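Local coordinates for protein PfkB family carbohydrate kinase (Listeria grayi DSM 20601, PDB 4GM6) that probably phosphorylates a sugar or related carbohydrate substrate, as a member of the PfkB family of carbohydrate kinases, at residues C[189-194]-C[203-208]. Residues are numbered along the deposited sequence; the frame is centred on the assembly and turned at random.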
loop_
_atom_site.group_PDB
_atom_site.type_symbol
_atom_site.label_atom_id
_atom_site.label_comp_id
_atom_site.label_asym_id
_atom_site.label_seq_id
_atom_site.Cartn_x
_atom_site.Cartn_y
_atom_site.Cartn_z
ATOM N N MET C 189 18.768 -23.274 -24.275
ATOM C CA MET C 189 18.334 -22.744 -25.579
ATOM C C MET C 189 17.641 -21.384 -25.421
ATOM O O MET C 189 18.028 -20.399 -26.045
ATOM C CB MET C 189 17.356 -23.704 -26.256
ATOM C CG MET C 189 17.898 -25.105 -26.470
ATOM S SD MET C 189 18.996 -25.206 -27.894
ATOM C CE MET C 189 17.843 -25.170 -29.266
ATOM N N ASN C 190 16.593 -21.358 -24.605
ATOM C CA ASN C 190 15.936 -20.110 -24.236
ATOM C C ASN C 190 15.789 -19.182 -25.435
ATOM O O ASN C 190 16.270 -18.046 -25.427
ATOM C CB ASN C 190 16.714 -19.416 -23.113
ATOM C CG ASN C 190 15.816 -18.955 -21.984
ATOM O OD1 ASN C 190 14.720 -18.446 -22.220
ATOM N ND2 ASN C 190 16.273 -19.137 -20.745
ATOM N N TYR C 191 15.131 -19.683 -26.476
ATOM C CA TYR C 191 14.908 -18.895 -27.674
ATOM C C TYR C 191 13.857 -17.836 -27.392
ATOM O O TYR C 191 12.850 -18.112 -26.748
ATOM C CB TYR C 191 14.456 -19.780 -28.834
ATOM C CG TYR C 191 13.968 -18.974 -30.013
ATOM C CD1 TYR C 191 14.866 -18.291 -30.825
ATOM C CD2 TYR C 191 12.609 -18.868 -30.298
ATOM C CE1 TYR C 191 14.432 -17.539 -31.898
ATOM C CE2 TYR C 191 12.164 -18.114 -31.369
ATOM C CZ TYR C 191 13.080 -17.453 -32.167
ATOM O OH TYR C 191 12.653 -16.700 -33.242
ATOM N N ARG C 192 14.094 -16.614 -27.856
ATOM C CA ARG C 192 13.141 -15.532 -27.620
ATOM C C ARG C 192 12.736 -14.891 -28.942
ATOM O O ARG C 192 13.570 -14.325 -29.652
ATOM C CB ARG C 192 13.730 -14.490 -26.663
ATOM C CG ARG C 192 13.950 -15.004 -25.249
ATOM C CD ARG C 192 12.636 -15.405 -24.598
ATOM N NE ARG C 192 12.825 -16.037 -23.290
ATOM C CZ ARG C 192 13.022 -15.371 -22.151
ATOM N NH1 ARG C 192 13.072 -14.042 -22.150
ATOM N NH2 ARG C 192 13.176 -16.035 -21.010
ATOM N N ALA C 193 11.457 -15.009 -29.287
ATOM C CA ALA C 193 10.971 -14.443 -30.539
ATOM C C ALA C 193 11.400 -12.982 -30.612
ATOM O O ALA C 193 11.892 -12.519 -31.639
ATOM C CB ALA C 193 9.453 -14.564 -30.625
ATOM N N LYS C 194 11.219 -12.274 -29.497
ATOM C CA LYS C 194 11.540 -10.848 -29.397
ATOM C C LYS C 194 12.972 -10.499 -29.800
ATOM O O LYS C 194 13.223 -9.405 -30.301
ATOM C CB LYS C 194 11.262 -10.335 -27.977
ATOM C CG LYS C 194 9.863 -9.768 -27.762
ATOM C CD LYS C 194 8.766 -10.795 -28.019
ATOM C CE LYS C 194 7.392 -10.259 -27.632
ATOM N NZ LYS C 194 7.361 -9.717 -26.238
ATOM N N ARG C 203 21.071 -20.606 -36.832
ATOM C CA ARG C 203 22.464 -20.618 -37.275
ATOM C C ARG C 203 23.422 -20.408 -36.097
ATOM O O ARG C 203 24.474 -21.043 -36.025
ATOM C CB ARG C 203 22.689 -19.556 -38.364
ATOM C CG ARG C 203 23.732 -19.922 -39.409
ATOM C CD ARG C 203 23.595 -19.067 -40.665
ATOM N NE ARG C 203 23.582 -17.637 -40.363
ATOM C CZ ARG C 203 22.483 -16.887 -40.328
ATOM N NH1 ARG C 203 22.568 -15.594 -40.037
ATOM N NH2 ARG C 203 21.297 -17.425 -40.585
ATOM N N ALA C 204 23.054 -19.512 -35.185
ATOM C CA ALA C 204 23.797 -19.330 -33.939
ATOM C C ALA C 204 23.817 -20.625 -33.130
ATOM O O ALA C 204 24.885 -21.084 -32.675
ATOM C CB ALA C 204 23.176 -18.213 -33.108
ATOM N N TYR C 205 22.618 -21.200 -32.936
ATOM C CA TYR C 205 22.517 -22.459 -32.202
ATOM C C TYR C 205 23.427 -23.542 -32.812
ATOM O O TYR C 205 24.034 -24.344 -32.090
ATOM C CB TYR C 205 21.055 -22.936 -32.133
ATOM C CG TYR C 205 20.163 -22.119 -31.215
ATOM C CD1 TYR C 205 20.589 -21.758 -29.942
ATOM C CD2 TYR C 205 18.882 -21.732 -31.608
ATOM C CE1 TYR C 205 19.781 -21.018 -29.096
ATOM C CE2 TYR C 205 18.065 -20.991 -30.760
ATOM C CZ TYR C 205 18.522 -20.636 -29.507
ATOM O OH TYR C 205 17.718 -19.908 -28.644
ATOM N N GLN C 206 23.543 -23.564 -34.137
ATOM C CA GLN C 206 24.371 -24.583 -34.782
ATOM C C GLN C 206 25.851 -24.454 -34.417
ATOM O O GLN C 206 26.597 -25.458 -34.500
ATOM C CB GLN C 206 24.176 -24.589 -36.300
ATOM C CG GLN C 206 22.814 -25.129 -36.717
ATOM C CD GLN C 206 22.652 -25.181 -38.224
ATOM O OE1 GLN C 206 23.044 -24.253 -38.933
ATOM N NE2 GLN C 206 22.071 -26.273 -38.724
ATOM N N GLN C 207 26.262 -23.228 -33.973
ATOM C CA GLN C 207 27.628 -23.032 -33.517
ATOM C C GLN C 207 27.808 -23.496 -32.065
ATOM O O GLN C 207 28.840 -24.043 -31.710
ATOM C CB GLN C 207 28.048 -21.549 -33.616
ATOM C CG GLN C 207 27.820 -20.932 -35.003
ATOM C CD GLN C 207 28.142 -19.453 -35.016
ATOM O OE1 GLN C 207 29.151 -19.023 -34.455
ATOM N NE2 GLN C 207 27.282 -18.667 -35.652
ATOM N N LEU C 208 26.799 -23.269 -31.227
ATOM C CA LEU C 208 26.869 -23.601 -29.785
ATOM C C LEU C 208 26.713 -25.077 -29.487
ATOM O O LEU C 208 27.534 -25.635 -28.787
ATOM C CB LEU C 208 25.815 -22.840 -28.974
ATOM C CG LEU C 208 26.080 -21.375 -28.871
ATOM C CD1 LEU C 208 27.002 -21.092 -27.693
ATOM C CD2 LEU C 208 26.653 -20.757 -30.191
#
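The beta-alpha loop that follows strand 184-188 in the Rossmann-like core of this PfkB-type kinase meets the helix it leads into, 198-208, at Y205. CB of this tyrosine points toward the loop, and with CG anti to the carbonyl carbon (chi1 -72°) the ring extends to it; the hydroxyl gives a hydrogen bond to the backbone oxygen of M189, OH to O 2.7 Å. The donor stands above the carbonyl plane, about 50° out of it. Tyrosine suits the place: it is long enough to reach from the helix to the loop backbone, and it brings a donor for a main-chain oxygen together with a flat apolar surface. The flexible, unbranched M189 curls over that surface, its methyl CE over the centre of one ring face, 4.2 Å from the centroid, a CH-pi contact, while SD lies above the same face but further off centre, 4.6 Å from the centroid, in a longer Met-aromatic contact. Y191 meets the hydroxyl end, its CB 3.3 Å from Y205 OH, which lies at the edge of the Y191 ring and near its plane. The two tyrosine side chains cross at about a right angle, with Y191 CD1 near Y205 CE2. F225 of helix 219-225 meets both tyrosine rings and also touches M189, whose backbone pairs with S216 of the adjacent parallel strand 214-216, while L208 packs the far end of helix 198-208 against helix 165-180.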